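Local coordinates for protein 7,8-dihydro-6-hydroxymethylpterin pyrophosphokinase-dihydropteroate synthase (PDB 6JWS) that probably makes 7,8-dihydropteroate for folate synthesis, pyrophosphorylating a hydroxymethyl-dihydropterin with ATP in one domain and joining the product to 4-aminobenzoate in another, at residues H320-T323 and T324-S328; N346-I349 and R350-Y353. The protein carries 1 engineered substitution. All coordinates share one frame; numbering follows the deposited sequence.

Interactions 1 and 2 come in series along the chain, and their centres lie about 12 Å apart. Interaction 1 spans the loop after strand 316-318 and the first residues of helix 327-336, and its His320 borders the bound ATP. Interaction 2 follows at the start of helix 349-364, the next helix in the chain. The two helices pack together, and the contacts meet directly. Tyr327 OH lies 2.7 Å from Tyr353 OH, probably a hydrogen bond, and Thr324 OG1 packs on Leu352 CD1 at 3.8 Å. Both belong to the pyrophosphokinase part of the enzyme. Tyr353 and Leu352, at the start of helix 349-364, touch residues that follow the ATP-binding His320 in the chain.

Interaction 1 of 2, residues H320-T323 and T324-S328; sequences HVYT and THRYS. With ATP (adenosine-5'-triphosphate), chain J.
The edge of the ATP pocket in the pyrophosphokinase part continues into a type I beta turn, His320 to Thr323; its Tyr322 meets Arg326, four residues on. The guanidinium of Arg326 lies flat on one face of the Tyr322 ring. The planes are 10° apart, and Arg326 CZ is 4.0 Å from the Tyr322 ring centroid, a cation-pi stack. The Arg326 chain is extended from CG to NE, which carries the group across the ring. Tyr322 O accepts from both His325 N and Arg326 N, which holds the backbone of Arg326, the N-cap residue of helix 327-336, near Tyr322. The Arg326 bond is the straighter one, at 169°. His325 lies alongside Tyr322 and points the same way, and Tyr322 OH is hydrogen-bonded to Asn143.

His320 turns the edge of its ring to the gamma-phosphate. Its CG is anti to the backbone N (chi1 -173°), and ring atom CD2 comes 3.7 Å from C6 of the ATP adenine. His320 ND1 accepts from Tyr322 N at 3.0 Å, which should help fix the rotation of the ring. On its other side, His320 NE2 ends 3.0 Å from ATP O1G.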
ATOM      1  N   HIS B 320      21.340  21.478  32.335  1.00 25.19           N
ATOM      2  CA  HIS B 320      21.082  22.616  31.472  1.00 25.69           C
ATOM      3  C   HIS B 320      19.658  23.125  31.715  1.00 26.29           C
ATOM      4  O   HIS B 320      18.751  22.354  32.036  1.00 25.60           O
ATOM      5  CB  HIS B 320      21.392  22.254  30.018  1.00 23.82           C
ATOM      6  CG  HIS B 320      21.324  23.393  29.065  1.00 22.53           C
ATOM      7  ND1 HIS B 320      20.132  23.818  28.508  1.00 23.77           N
ATOM      8  CD2 HIS B 320      22.287  24.183  28.546  1.00 22.39           C
ATOM      9  CE1 HIS B 320      20.366  24.820  27.678  1.00 22.21           C
ATOM     10  NE2 HIS B 320      21.673  25.064  27.684  1.00 21.81           N
ATOM     11  N   VAL B 321      19.494  24.444  31.582  1.00 28.81           N
ATOM     12  CA  VAL B 321      18.245  25.145  31.856  1.00 30.36           C
ATOM     13  C   VAL B 321      17.130  24.532  31.006  1.00 31.47           C
ATOM     14  O   VAL B 321      15.987  24.438  31.443  1.00 33.02           O
ATOM     15  CB  VAL B 321      18.407  26.661  31.582  1.00 29.33           C
ATOM     16  CG1 VAL B 321      17.087  27.408  31.545  1.00 28.58           C
ATOM     17  CG2 VAL B 321      19.350  27.328  32.570  1.00 29.64           C
ATOM     18  N   TYR B 322      17.478  24.073  29.801  1.00 30.92           N
ATOM     19  CA  TYR B 322      16.451  23.779  28.817  1.00 31.69           C
ATOM     20  C   TYR B 322      16.109  22.290  28.740  1.00 29.06           C
ATOM     21  O   TYR B 322      15.228  21.914  27.980  1.00 29.12           O
ATOM     22  CB  TYR B 322      16.788  24.463  27.489  1.00 31.91           C
ATOM     23  CG  TYR B 322      16.396  25.923  27.456  1.00 32.72           C
ATOM     24  CD1 TYR B 322      15.130  26.305  27.042  1.00 33.38           C
ATOM     25  CD2 TYR B 322      17.277  26.919  27.858  1.00 33.47           C
ATOM     26  CE1 TYR B 322      14.752  27.639  27.011  1.00 37.91           C
ATOM     27  CE2 TYR B 322      16.911  28.261  27.847  1.00 35.47           C
ATOM     28  CZ  TYR B 322      15.643  28.619  27.416  1.00 36.35           C
ATOM     29  OH  TYR B 322      15.253  29.923  27.372  1.00 34.37           O
ATOM     30  N   THR B 323      16.737  21.468  29.587  1.00 29.69           N
ATOM     31  CA  THR B 323      16.685  20.014  29.478  1.00 31.34           C
ATOM     32  C   THR B 323      15.260  19.481  29.310  1.00 33.73           C
ATOM     33  O   THR B 323      15.030  18.557  28.539  1.00 36.12           O
ATOM     34  CB  THR B 323      17.397  19.357  30.662  1.00 30.12           C
ATOM     35  OG1 THR B 323      18.685  19.967  30.720  1.00 30.33           O
ATOM     36  CG2 THR B 323      17.549  17.860  30.505  1.00 30.33           C
ATOM     37  N   THR B 324      14.315  20.083  30.025  1.00 36.34           N
ATOM     38  CA  THR B 324      12.950  19.611  30.186  1.00 38.62           C
ATOM     39  C   THR B 324      12.010  20.468  29.344  1.00 40.02           C
ATOM     40  O   THR B 324      10.835  20.141  29.167  1.00 40.91           O
ATOM     41  CB  THR B 324      12.614  19.682  31.682  1.00 38.76           C
ATOM     42  OG1 THR B 324      12.954  18.381  32.147  1.00 44.96           O
ATOM     43  CG2 THR B 324      11.179  20.024  32.008  1.00 43.11           C
ATOM     44  N   HIS B 325      12.543  21.576  28.830  1.00 40.28           N
ATOM     45  CA  HIS B 325      11.714  22.592  28.206  1.00 42.20           C
ATOM     46  C   HIS B 325      11.734  22.426  26.685  1.00 37.04           C
ATOM     47  O   HIS B 325      10.723  22.645  26.026  1.00 39.55           O
ATOM     48  CB  HIS B 325      12.121  23.977  28.732  1.00 44.02           C
ATOM     49  CG  HIS B 325      11.102  25.043  28.492  1.00 56.71           C
ATOM     50  ND1 HIS B 325      11.077  25.803  27.322  1.00 60.00           N
ATOM     51  CD2 HIS B 325      10.080  25.487  29.260  1.00 59.65           C
ATOM     52  CE1 HIS B 325      10.080  26.666  27.382  1.00 62.34           C
ATOM     53  NE2 HIS B 325       9.451  26.490  28.564  1.00 63.27           N
ATOM     54  N   ARG B 326      12.888  22.041  26.131  1.00 33.02           N
ATOM     55  CA  ARG B 326      13.023  21.854  24.694  1.00 32.05           C
ATOM     56  C   ARG B 326      12.703  20.412  24.312  1.00 29.52           C
ATOM     57  O   ARG B 326      13.382  19.476  24.737  1.00 29.69           O
ATOM     58  CB  ARG B 326      14.450  22.163  24.239  1.00 34.67           C
ATOM     59  CG  ARG B 326      14.759  23.644  24.154  1.00 41.55           C
ATOM     60  CD  ARG B 326      15.793  23.958  23.102  1.00 47.57           C
ATOM     61  NE  ARG B 326      16.022  25.392  23.192  1.00 56.65           N
ATOM     62  CZ  ARG B 326      17.080  25.958  23.761  1.00 60.12           C
ATOM     63  NH1 ARG B 326      18.040  25.213  24.288  1.00 57.96           N
ATOM     64  NH2 ARG B 326      17.178  27.275  23.785  1.00 69.95           N
ATOM     65  N   TYR B 327      11.695  20.246  23.457  1.00 26.92           N
ATOM     66  CA  TYR B 327      11.376  18.947  22.885  1.00 26.45           C
ATOM     67  C   TYR B 327      12.621  18.303  22.264  1.00 25.50           C
ATOM     68  O   TYR B 327      12.884  17.125  22.503  1.00 24.22           O
ATOM     69  CB  TYR B 327      10.292  19.066  21.810  1.00 25.56           C
ATOM     70  CG  TYR B 327       9.984  17.748  21.141  1.00 25.18           C
ATOM     71  CD1 TYR B 327       9.404  16.711  21.853  1.00 25.04           C
ATOM     72  CD2 TYR B 327      10.299  17.526  19.812  1.00 24.31           C
ATOM     73  CE1 TYR B 327       9.111  15.497  21.256  1.00 26.51           C
ATOM     74  CE2 TYR B 327      10.009  16.317  19.201  1.00 25.63           C
ATOM     75  CZ  TYR B 327       9.416  15.298  19.921  1.00 26.02           C
ATOM     76  OH  TYR B 327       9.135  14.103  19.323  1.00 27.21           O
ATOM     77  N   SER B 328      13.395  19.092  21.506  1.00 23.35           N
ATOM     78  CA  SER B 328      14.524  18.571  20.754  1.00 23.41           C
ATOM     79  C   SER B 328      15.540  17.915  21.688  1.00 22.02           C
ATOM     80  O   SER B 328      16.202  16.971  21.292  1.00 22.07           O
ATOM     81  CB  SER B 328      15.151  19.614  19.870  1.00 23.15           C
ATOM     82  OG  SER B 328      15.718  20.641  20.667  1.00 26.83           O
TER
HETATM   83  PG  ATP J 802      22.535  27.988  26.664  1.00 96.31           P
HETATM   84  O1G ATP J 802      21.344  27.488  25.866  1.00 95.12           O
HETATM   85  O2G ATP J 802      22.198  28.255  28.121  1.00 81.77           O
HETATM   86  O3G ATP J 802      23.739  27.082  26.506  1.00 81.21           O
HETATM   87  PB  ATP J 802      22.607  30.230  24.665  1.00 77.43           P
HETATM   88  O1B ATP J 802      22.800  31.687  24.910  1.00 82.66           O
HETATM   89  O2B ATP J 802      21.330  29.750  24.047  1.00 81.12           O
HETATM   90  O3B ATP J 802      22.909  29.443  26.031  1.00 82.61           O
HETATM   91  PA  ATP J 802      25.372  29.506  24.026  1.00 88.18           P
HETATM   92  O1A ATP J 802      25.624  28.047  24.253  1.00 87.24           O
HETATM   93  O2A ATP J 802      26.153  30.200  22.958  1.00 88.54           O
HETATM   94  O3A ATP J 802      23.808  29.715  23.746  1.00 79.63           O
HETATM   95  O5' ATP J 802      25.543  30.305  25.408  1.00 75.90           O
HETATM   96  C5' ATP J 802      25.845  29.544  26.607  1.00 66.62           C
HETATM   97  C4' ATP J 802      25.737  30.443  27.810  1.00 58.58           C
HETATM   98  O4' ATP J 802      24.962  29.790  28.851  1.00 49.98           O
HETATM   99  C3' ATP J 802      27.073  30.816  28.461  1.00 55.61           C
HETATM  100  O3' ATP J 802      26.988  32.148  28.953  1.00 58.21           O
HETATM  101  C2' ATP J 802      27.224  29.733  29.534  1.00 50.80           C
HETATM  102  O2' ATP J 802      27.975  30.106  30.666  1.00 55.43           O
HETATM  103  C1' ATP J 802      25.780  29.530  29.974  1.00 45.08           C
HETATM  104  N9  ATP J 802      25.518  28.177  30.469  1.00 38.10           N
HETATM  105  C8  ATP J 802      24.922  27.861  31.662  1.00 37.18           C
HETATM  106  N7  ATP J 802      24.814  26.565  31.845  1.00 35.78           N
HETATM  107  C5  ATP J 802      25.344  26.005  30.689  1.00 32.54           C
HETATM  108  C6  ATP J 802      25.495  24.670  30.271  1.00 29.74           C
HETATM  109  N6  ATP J 802      25.118  23.632  31.007  1.00 25.12           N
HETATM  110  N1  ATP J 802      26.069  24.452  29.060  1.00 30.50           N
HETATM  111  C2  ATP J 802      26.452  25.510  28.329  1.00 30.01           C
HETATM  112  N3  ATP J 802      26.354  26.806  28.624  1.00 32.46           N
HETATM  113  C4  ATP J 802      25.787  26.989  29.833  1.00 33.68           C

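Interaction 2 of 2, residues N346-I349 and R350-Y353; sequences NNTI and RCLY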
ATOM      1  N   ASN B 346      10.903  15.429  37.344  1.00 37.43           N
ATOM      2  CA  ASN B 346       9.684  14.874  37.917  1.00 43.27           C
ATOM      3  C   ASN B 346       9.569  13.383  37.602  1.00 41.57           C
ATOM      4  O   ASN B 346       8.906  12.645  38.326  1.00 44.82           O
ATOM      5  CB  ASN B 346       8.434  15.597  37.407  1.00 47.66           C
ATOM      6  CG  ASN B 346       8.177  16.916  38.105  1.00 52.34           C
ATOM      7  OD1 ASN B 346       8.630  17.132  39.232  1.00 54.45           O
ATOM      8  ND2 ASN B 346       7.442  17.798  37.444  1.00 51.52           N
ATOM      9  N   ASN B 347      10.190  12.961  36.495  1.00 35.88           N
ATOM     10  CA  ASN B 347      10.059  11.599  36.026  1.00 33.51           C
ATOM     11  C   ASN B 347      11.248  11.242  35.137  1.00 29.94           C
ATOM     12  O   ASN B 347      12.103  12.078  34.848  1.00 26.06           O
ATOM     13  CB  ASN B 347       8.757  11.422  35.242  1.00 37.50           C
ATOM     14  CG  ASN B 347       8.047  10.113  35.543  1.00 45.59           C
ATOM     15  OD1 ASN B 347       8.678   9.056  35.732  1.00 42.04           O
ATOM     16  ND2 ASN B 347       6.724  10.182  35.581  1.00 41.86           N
ATOM     17  N   THR B 348      11.261   9.983  34.689  1.00 26.64           N
ATOM     18  CA  THR B 348      12.253   9.510  33.740  1.00 25.23           C
ATOM     19  C   THR B 348      12.147  10.294  32.432  1.00 22.22           C
ATOM     20  O   THR B 348      11.100  10.852  32.094  1.00 21.16           O
ATOM     21  CB  THR B 348      12.149   7.994  33.533  1.00 25.69           C
ATOM     22  OG1 THR B 348      10.980   7.781  32.744  1.00 25.35           O
ATOM     23  CG2 THR B 348      12.069   7.211  34.829  1.00 25.73           C
ATOM     24  N   ILE B 349      13.278  10.338  31.724  1.00 19.78           N
ATOM     25  CA  ILE B 349      13.385  10.903  30.394  1.00 19.22           C
ATOM     26  C   ILE B 349      12.240  10.403  29.514  1.00 19.96           C
ATOM     27  O   ILE B 349      11.564  11.204  28.881  1.00 20.37           O
ATOM     28  CB  ILE B 349      14.769  10.596  29.780  1.00 17.87           C
ATOM     29  CG1 ILE B 349      15.914  11.260  30.556  1.00 15.98           C
ATOM     30  CG2 ILE B 349      14.766  11.008  28.314  1.00 16.70           C
ATOM     31  CD1 ILE B 349      15.767  12.775  30.703  1.00 16.02           C
ATOM     32  N   ARG B 350      12.021   9.082  29.474  1.00 21.48           N
ATOM     33  CA  ARG B 350      10.995   8.520  28.610  1.00 23.44           C
ATOM     34  C   ARG B 350       9.621   9.090  28.977  1.00 22.75           C
ATOM     35  O   ARG B 350       8.872   9.482  28.087  1.00 20.74           O
ATOM     36  CB  ARG B 350      11.024   6.983  28.586  1.00 24.57           C
ATOM     37  CG  ARG B 350       9.947   6.364  27.699  1.00 27.74           C
ATOM     38  CD  ARG B 350      10.341   5.183  26.812  1.00 34.24           C
ATOM     39  NE  ARG B 350      11.321   5.472  25.761  1.00 34.74           N
ATOM     40  CZ  ARG B 350      12.159   4.569  25.235  1.00 38.22           C
ATOM     41  NH1 ARG B 350      12.127   3.312  25.661  1.00 35.47           N
ATOM     42  NH2 ARG B 350      13.035   4.928  24.297  1.00 36.97           N
ATOM     43  N   CYS B 351       9.294   9.144  30.279  1.00 23.49           N
ATOM     44  CA  CYS B 351       7.977   9.609  30.690  1.00 23.85           C
ATOM     45  C   CYS B 351       7.783  11.084  30.344  1.00 21.54           C
ATOM     46  O   CYS B 351       6.707  11.438  29.866  1.00 22.02           O
ATOM     47  CB  CYS B 351       7.692   9.334  32.162  1.00 30.85           C
ATOM     48  SG  CYS B 351       7.347   7.584  32.504  1.00 43.15           S
ATOM     49  N   LEU B 352       8.826  11.913  30.538  1.00 19.32           N
ATOM     50  CA  LEU B 352       8.805  13.332  30.185  1.00 18.64           C
ATOM     51  C   LEU B 352       8.665  13.480  28.674  1.00 19.23           C
ATOM     52  O   LEU B 352       7.921  14.333  28.188  1.00 18.79           O
ATOM     53  CB  LEU B 352      10.080  14.047  30.666  1.00 18.72           C
ATOM     54  CG  LEU B 352      10.247  14.225  32.182  1.00 21.04           C
ATOM     55  CD1 LEU B 352      11.606  14.805  32.535  1.00 20.37           C
ATOM     56  CD2 LEU B 352       9.143  15.102  32.781  1.00 19.39           C
ATOM     57  N   TYR B 353       9.402  12.647  27.924  1.00 17.63           N
ATOM     58  CA  TYR B 353       9.268  12.694  26.481  1.00 16.66           C
ATOM     59  C   TYR B 353       7.817  12.409  26.074  1.00 17.36           C
ATOM     60  O   TYR B 353       7.253  13.166  25.287  1.00 17.37           O
ATOM     61  CB  TYR B 353      10.283  11.784  25.782  1.00 16.16           C
ATOM     62  CG  TYR B 353      10.023  11.688  24.300  1.00 16.36           C
ATOM     63  CD1 TYR B 353      10.516  12.651  23.441  1.00 15.91           C
ATOM     64  CD2 TYR B 353       9.226  10.677  23.774  1.00 16.35           C
ATOM     65  CE1 TYR B 353      10.250  12.610  22.084  1.00 17.19           C
ATOM     66  CE2 TYR B 353       8.961  10.607  22.416  1.00 17.08           C
ATOM     67  CZ  TYR B 353       9.466  11.587  21.580  1.00 18.17           C
ATOM     68  OH  TYR B 353       9.204  11.558  20.247  1.00 20.13           O
TER
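The N-terminal cap of helix 349-364 is made here, with Thr348 as the N-cap residue and Cys351 as its partner. Cys351 N donates to Thr348 OG1 at 3.3 Å, with an N-H...O angle of 163°. OG1 sits between the backbone N and the carbonyl carbon of its own residue (chi1 74°). This turns the hydroxyl toward the first turn of the helix. The same hydroxyl is 3.6 Å from Cys351 SG, so backbone and side chain of Cys351 both lie against it.

Asn347, the residue before the N-cap, lays its amide against the Cys351 side chain. Its amide carbon CG is 3.5 Å from Cys351 CB, and OD1 and ND2 also come close to that carbon. The amide is tied back to the chain, because Asn347 OD1 accepts from Thr348 N at 2.9 Å.

Regular helix bonds begin at once. Leu352 N donates to Thr348 O at 3.0 Å, and Tyr353 N to Ile349 O at 2.8 Å. Leu352 bends back over the entering loop: its CD1 is 3.6 Å from Asn347 O, and its CG rests near Thr348 O. Leu352 also touches Leu330 of helix 327-336 and Leu345. Other side chains find polar partners further off: Arg350 NE bonds Asn334 of helix 327-336, and Tyr353 OH, besides meeting Tyr327, bonds Lys369 NZ. A threonine hydroxyl taking the backbone N-H three residues on, just before the first turn, is the classic side-chain N-cap of an alpha helix.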